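Local coordinates for uncharacterized protein (PDB 4ECO) that is of unknown function but, as a leucine-rich repeat solenoid, probably serves in binding other proteins, at residues A[590-604]-A[615-628]. Sequence-based numbering, arbitrary orientation.
Sequences SVLDIKDNPNISIDL and MYMLFYDKTQDIRG
Leu592 and Leu618 lie side by side on neighbouring coils of a leucine-rich repeat solenoid, where each turn stacks on the last in parallel register. Strands 591-593 and 617-619 run 3° apart, and strands 601-603 and 625-627 repeat the pairing across the coil. Between them the apolar interior closes up: Ile594 and Ile626 meet tip to tip through their CD1 atoms, while CD1 of Leu604 touches Leu618 CD2 at 3.7 Å and Ile626 CG2 at 3.6 Å. Val591 CG1, on the strand's other face, reaches the edge of the Phe619 ring in its plane. Ser590 O sits 3.9 Å above the centre of one face of the Tyr616 ring, whose CG is held opposite its own backbone N by a chi1 of -155°. The bend between the strands is tied by polar side chains. Lys595 crosses Asp621 at about a right angle, its NZ forming a salt bridge to OD1 at 3.0 Å, while OD2 accepts from Asp596 N. Asp596's own carboxylate pairs with Arg553. Inside the bend, the Gln624 amide plane holds both acceptors of NE2, Ile594 O and Asn597 O, each at 2.9 Å; Asn597 ND2 approaches Ile594 O from the opposite face of that carbonyl.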
loop_
_atom_site.group_PDB
_atom_site.type_symbol
_atom_site.label_atom_id
_atom_site.label_comp_id
_atom_site.label_asym_id
_atom_site.label_seq_id
_atom_site.Cartn_x
_atom_site.Cartn_y
_atom_site.Cartn_z
ATOM N N SER A 590 25.703 -25.384 0.916
ATOM C CA SER A 590 25.968 -24.874 2.278
ATOM C C SER A 590 24.698 -24.788 3.145
ATOM O O SER A 590 24.817 -24.652 4.361
ATOM C CB SER A 590 26.660 -23.514 2.229
ATOM O OG SER A 590 25.997 -22.586 1.385
ATOM N N VAL A 591 23.499 -24.898 2.552
ATOM C CA VAL A 591 22.241 -24.944 3.309
ATOM C C VAL A 591 21.503 -26.200 2.856
ATOM O O VAL A 591 20.993 -26.245 1.738
ATOM C CB VAL A 591 21.355 -23.676 3.206
ATOM C CG1 VAL A 591 20.070 -23.852 4.011
ATOM C CG2 VAL A 591 22.103 -22.434 3.671
ATOM N N LEU A 592 21.501 -27.241 3.698
ATOM C CA LEU A 592 20.852 -28.501 3.353
ATOM C C LEU A 592 19.888 -28.939 4.438
ATOM O O LEU A 592 20.276 -29.148 5.592
ATOM C CB LEU A 592 21.916 -29.586 3.104
ATOM C CG LEU A 592 21.459 -31.016 2.797
ATOM C CD1 LEU A 592 20.799 -31.133 1.405
ATOM C CD2 LEU A 592 22.643 -31.937 2.853
ATOM N N ASP A 593 18.620 -29.061 4.051
ATOM C CA ASP A 593 17.557 -29.546 4.918
ATOM C C ASP A 593 17.205 -30.952 4.508
ATOM O O ASP A 593 16.653 -31.156 3.422
ATOM C CB ASP A 593 16.313 -28.632 4.887
ATOM C CG ASP A 593 15.056 -29.294 5.442
ATOM O OD1 ASP A 593 15.128 -29.892 6.541
ATOM O OD2 ASP A 593 14.026 -29.270 4.751
ATOM N N ILE A 594 17.549 -31.920 5.367
ATOM C CA ILE A 594 17.227 -33.330 5.159
ATOM C C ILE A 594 16.403 -33.837 6.343
ATOM O O ILE A 594 16.160 -35.041 6.445
ATOM C CB ILE A 594 18.503 -34.203 4.942
ATOM C CG1 ILE A 594 19.510 -34.072 6.129
ATOM C CG2 ILE A 594 19.145 -33.932 3.566
ATOM C CD1 ILE A 594 20.564 -35.144 6.229
ATOM N N LYS A 595 15.999 -32.925 7.246
ATOM C CA LYS A 595 15.310 -33.241 8.498
ATOM C C LYS A 595 14.006 -33.963 8.227
ATOM O O LYS A 595 13.337 -33.667 7.245
ATOM C CB LYS A 595 15.077 -31.979 9.343
ATOM C CG LYS A 595 14.804 -32.269 10.807
ATOM C CD LYS A 595 14.816 -30.998 11.655
ATOM C CE LYS A 595 14.418 -31.219 13.102
ATOM N NZ LYS A 595 15.411 -32.043 13.844
ATOM N N ASP A 596 13.685 -34.955 9.080
ATOM C CA ASP A 596 12.483 -35.783 9.009
ATOM C C ASP A 596 12.463 -36.571 7.681
ATOM O O ASP A 596 11.631 -36.354 6.807
ATOM C CB ASP A 596 11.201 -34.943 9.214
ATOM C CG ASP A 596 9.905 -35.731 9.270
ATOM O OD1 ASP A 596 9.953 -36.940 9.592
ATOM O OD2 ASP A 596 8.842 -35.138 9.001
ATOM N N ASN A 597 13.430 -37.474 7.548
ATOM C CA ASN A 597 13.607 -38.442 6.457
ATOM C C ASN A 597 14.133 -39.667 7.163
ATOM O O ASN A 597 15.337 -39.917 7.165
ATOM C CB ASN A 597 14.534 -37.892 5.352
ATOM C CG ASN A 597 13.858 -37.021 4.328
ATOM O OD1 ASN A 597 13.085 -37.492 3.505
ATOM N ND2 ASN A 597 14.224 -35.753 4.278
ATOM N N PRO A 598 13.273 -40.325 7.964
ATOM C CA PRO A 598 13.756 -41.411 8.836
ATOM C C PRO A 598 14.454 -42.586 8.141
ATOM O O PRO A 598 15.150 -43.327 8.828
ATOM C CB PRO A 598 12.471 -41.908 9.511
ATOM C CG PRO A 598 11.358 -41.423 8.634
ATOM C CD PRO A 598 11.831 -40.094 8.179
ATOM N N ASN A 599 14.299 -42.765 6.829
ATOM C CA ASN A 599 14.938 -43.917 6.190
ATOM C C ASN A 599 16.082 -43.503 5.258
ATOM O O ASN A 599 16.505 -44.312 4.424
ATOM C CB ASN A 599 13.901 -44.736 5.428
ATOM C CG ASN A 599 12.791 -45.221 6.328
ATOM O OD1 ASN A 599 13.023 -45.902 7.334
ATOM N ND2 ASN A 599 11.570 -44.808 6.033
ATOM N N ILE A 600 16.621 -42.271 5.448
ATOM C CA ILE A 600 17.712 -41.719 4.645
ATOM C C ILE A 600 19.028 -42.434 4.998
ATOM O O ILE A 600 19.184 -42.955 6.104
ATOM C CB ILE A 600 17.824 -40.159 4.797
ATOM C CG1 ILE A 600 18.528 -39.515 3.577
ATOM C CG2 ILE A 600 18.473 -39.740 6.123
ATOM C CD1 ILE A 600 18.423 -37.997 3.444
ATOM N N SER A 601 19.941 -42.484 4.021
ATOM C CA SER A 601 21.302 -43.014 4.118
ATOM C C SER A 601 22.162 -42.067 3.287
ATOM O O SER A 601 22.126 -42.119 2.052
ATOM C CB SER A 601 21.365 -44.469 3.670
ATOM O OG SER A 601 22.591 -45.073 4.053
ATOM N N ILE A 602 22.819 -41.099 3.984
ATOM C CA ILE A 602 23.599 -40.001 3.404
ATOM C C ILE A 602 25.000 -39.900 4.061
ATOM O O ILE A 602 25.150 -40.073 5.277
ATOM C CB ILE A 602 22.782 -38.676 3.548
ATOM C CG1 ILE A 602 23.300 -37.539 2.644
ATOM C CG2 ILE A 602 22.555 -38.244 5.012
ATOM C CD1 ILE A 602 22.249 -36.418 2.357
ATOM N N ASP A 603 26.021 -39.637 3.217
ATOM C CA ASP A 603 27.428 -39.461 3.576
ATOM C C ASP A 603 27.773 -37.964 3.550
ATOM O O ASP A 603 27.822 -37.355 2.477
ATOM C CB ASP A 603 28.313 -40.259 2.598
ATOM C CG ASP A 603 29.785 -40.365 2.981
ATOM O OD1 ASP A 603 30.275 -39.479 3.705
ATOM O OD2 ASP A 603 30.455 -41.331 2.526
ATOM N N LEU A 604 28.026 -37.380 4.720
ATOM C CA LEU A 604 28.336 -35.953 4.855
ATOM C C LEU A 604 29.832 -35.709 5.172
ATOM O O LEU A 604 30.190 -34.679 5.768
ATOM C CB LEU A 604 27.449 -35.334 5.948
ATOM C CG LEU A 604 25.941 -35.385 5.742
ATOM C CD1 LEU A 604 25.228 -34.664 6.852
ATOM C CD2 LEU A 604 25.540 -34.740 4.453
HETATM N N MSE A 615 30.539 -23.082 9.182
HETATM C CA MSE A 615 30.428 -22.540 7.836
HETATM C C MSE A 615 29.358 -23.289 7.000
HETATM O O MSE A 615 29.216 -23.032 5.790
HETATM C CB MSE A 615 31.800 -22.592 7.151
HETATM C CG MSE A 615 32.778 -21.524 7.667
HETATM SE SE MSE A 615 32.043 -19.700 7.722
HETATM C CE MSE A 615 31.777 -19.287 5.831
ATOM N N TYR A 616 28.576 -24.158 7.673
ATOM C CA TYR A 616 27.531 -24.983 7.084
ATOM C C TYR A 616 26.225 -24.874 7.880
ATOM O O TYR A 616 26.256 -24.624 9.091
ATOM C CB TYR A 616 28.017 -26.438 7.052
ATOM C CG TYR A 616 27.353 -27.268 5.986
ATOM C CD1 TYR A 616 27.804 -27.236 4.671
ATOM C CD2 TYR A 616 26.273 -28.095 6.290
ATOM C CE1 TYR A 616 27.183 -27.986 3.678
ATOM C CE2 TYR A 616 25.661 -28.871 5.309
ATOM C CZ TYR A 616 26.121 -28.815 4.003
ATOM O OH TYR A 616 25.501 -29.540 3.017
HETATM N N MSE A 617 25.084 -25.083 7.195
HETATM C CA MSE A 617 23.730 -25.014 7.746
HETATM C C MSE A 617 22.995 -26.317 7.432
HETATM O O MSE A 617 22.497 -26.496 6.321
HETATM C CB MSE A 617 23.020 -23.789 7.145
HETATM C CG MSE A 617 21.618 -23.488 7.717
HETATM SE SE MSE A 617 21.538 -23.273 9.669
HETATM C CE MSE A 617 23.020 -21.880 9.918
ATOM N N LEU A 618 22.968 -27.250 8.394
ATOM C CA LEU A 618 22.326 -28.552 8.197
ATOM C C LEU A 618 21.158 -28.783 9.158
ATOM O O LEU A 618 21.322 -28.706 10.377
ATOM C CB LEU A 618 23.353 -29.692 8.358
ATOM C CG LEU A 618 22.808 -31.110 8.302
ATOM C CD1 LEU A 618 22.498 -31.533 6.869
ATOM C CD2 LEU A 618 23.747 -32.062 8.971
ATOM N N PHE A 619 19.986 -29.122 8.583
ATOM C CA PHE A 619 18.759 -29.467 9.299
ATOM C C PHE A 619 18.638 -30.976 9.241
ATOM O O PHE A 619 18.572 -31.548 8.150
ATOM C CB PHE A 619 17.553 -28.745 8.690
ATOM C CG PHE A 619 17.747 -27.251 8.587
ATOM C CD1 PHE A 619 17.399 -26.410 9.640
ATOM C CD2 PHE A 619 18.276 -26.676 7.432
ATOM C CE1 PHE A 619 17.572 -25.017 9.538
ATOM C CE2 PHE A 619 18.451 -25.282 7.332
ATOM C CZ PHE A 619 18.086 -24.463 8.382
ATOM N N TYR A 620 18.724 -31.631 10.393
ATOM C CA TYR A 620 18.737 -33.089 10.471
ATOM C C TYR A 620 18.218 -33.613 11.823
ATOM O O TYR A 620 17.984 -32.828 12.759
ATOM C CB TYR A 620 20.199 -33.574 10.270
ATOM C CG TYR A 620 21.088 -33.409 11.496
ATOM C CD1 TYR A 620 21.474 -32.145 11.941
ATOM C CD2 TYR A 620 21.537 -34.520 12.213
ATOM C CE1 TYR A 620 22.270 -31.991 13.076
ATOM C CE2 TYR A 620 22.346 -34.376 13.343
ATOM C CZ TYR A 620 22.707 -33.109 13.773
ATOM O OH TYR A 620 23.531 -32.961 14.860
ATOM N N ASP A 621 18.100 -34.953 11.928
ATOM C CA ASP A 621 17.736 -35.681 13.149
ATOM C C ASP A 621 18.892 -36.572 13.524
ATOM O O ASP A 621 19.411 -37.262 12.645
ATOM C CB ASP A 621 16.453 -36.525 12.968
ATOM C CG ASP A 621 15.277 -35.831 12.331
ATOM O OD1 ASP A 621 14.862 -34.774 12.856
ATOM O OD2 ASP A 621 14.717 -36.394 11.350
ATOM N N LYS A 622 19.285 -36.604 14.818
ATOM C CA LYS A 622 20.417 -37.440 15.282
ATOM C C LYS A 622 20.101 -38.929 15.107
ATOM O O LYS A 622 21.018 -39.744 15.085
ATOM C CB LYS A 622 20.780 -37.118 16.736
ATOM C CG LYS A 622 21.304 -35.690 16.899
ATOM C CD LYS A 622 21.626 -35.317 18.328
ATOM C CE LYS A 622 22.080 -33.873 18.419
ATOM N NZ LYS A 622 22.275 -33.421 19.827
ATOM N N THR A 623 18.819 -39.269 14.879
ATOM C CA THR A 623 18.333 -40.636 14.641
ATOM C C THR A 623 18.517 -41.067 13.173
ATOM O O THR A 623 18.298 -42.238 12.862
ATOM C CB THR A 623 16.842 -40.758 15.035
ATOM O OG1 THR A 623 16.119 -39.616 14.561
ATOM C CG2 THR A 623 16.649 -40.904 16.520
ATOM N N GLN A 624 18.875 -40.129 12.271
ATOM C CA GLN A 624 19.040 -40.439 10.848
ATOM C C GLN A 624 20.365 -41.145 10.613
ATOM O O GLN A 624 21.313 -40.932 11.377
ATOM C CB GLN A 624 18.941 -39.169 9.978
ATOM C CG GLN A 624 17.561 -38.524 9.982
ATOM C CD GLN A 624 17.454 -37.310 9.095
ATOM O OE1 GLN A 624 17.942 -36.210 9.412
ATOM N NE2 GLN A 624 16.730 -37.463 8.006
ATOM N N ASP A 625 20.432 -41.991 9.562
ATOM C CA ASP A 625 21.645 -42.718 9.189
ATOM C C ASP A 625 22.583 -41.786 8.378
ATOM O O ASP A 625 22.685 -41.875 7.140
ATOM C CB ASP A 625 21.284 -44.001 8.416
ATOM C CG ASP A 625 22.460 -44.804 7.888
ATOM O OD1 ASP A 625 23.554 -44.749 8.514
ATOM O OD2 ASP A 625 22.293 -45.481 6.841
ATOM N N ILE A 626 23.268 -40.888 9.110
ATOM C CA ILE A 626 24.224 -39.925 8.571
ATOM C C ILE A 626 25.658 -40.456 8.809
ATOM O O ILE A 626 26.044 -40.743 9.948
ATOM C CB ILE A 626 23.990 -38.534 9.197
ATOM C CG1 ILE A 626 22.635 -37.951 8.741
ATOM C CG2 ILE A 626 25.137 -37.584 8.874
ATOM C CD1 ILE A 626 21.951 -37.016 9.721
ATOM N N ARG A 627 26.429 -40.604 7.727
ATOM C CA ARG A 627 27.802 -41.089 7.809
ATOM C C ARG A 627 28.799 -39.946 7.574
ATOM O O ARG A 627 28.473 -38.953 6.921
ATOM C CB ARG A 627 28.043 -42.236 6.794
ATOM C CG ARG A 627 27.328 -43.560 7.131
ATOM C CD ARG A 627 26.351 -44.022 6.054
ATOM N NE ARG A 627 25.624 -45.234 6.455
ATOM C CZ ARG A 627 25.952 -46.478 6.104
ATOM N NH1 ARG A 627 26.996 -46.702 5.314
ATOM N NH2 ARG A 627 25.228 -47.506 6.528
ATOM N N GLY A 628 29.995 -40.107 8.125
ATOM C CA GLY A 628 31.113 -39.192 7.929
ATOM C C GLY A 628 31.247 -37.963 8.799
ATOM O O GLY A 628 32.103 -37.118 8.516
#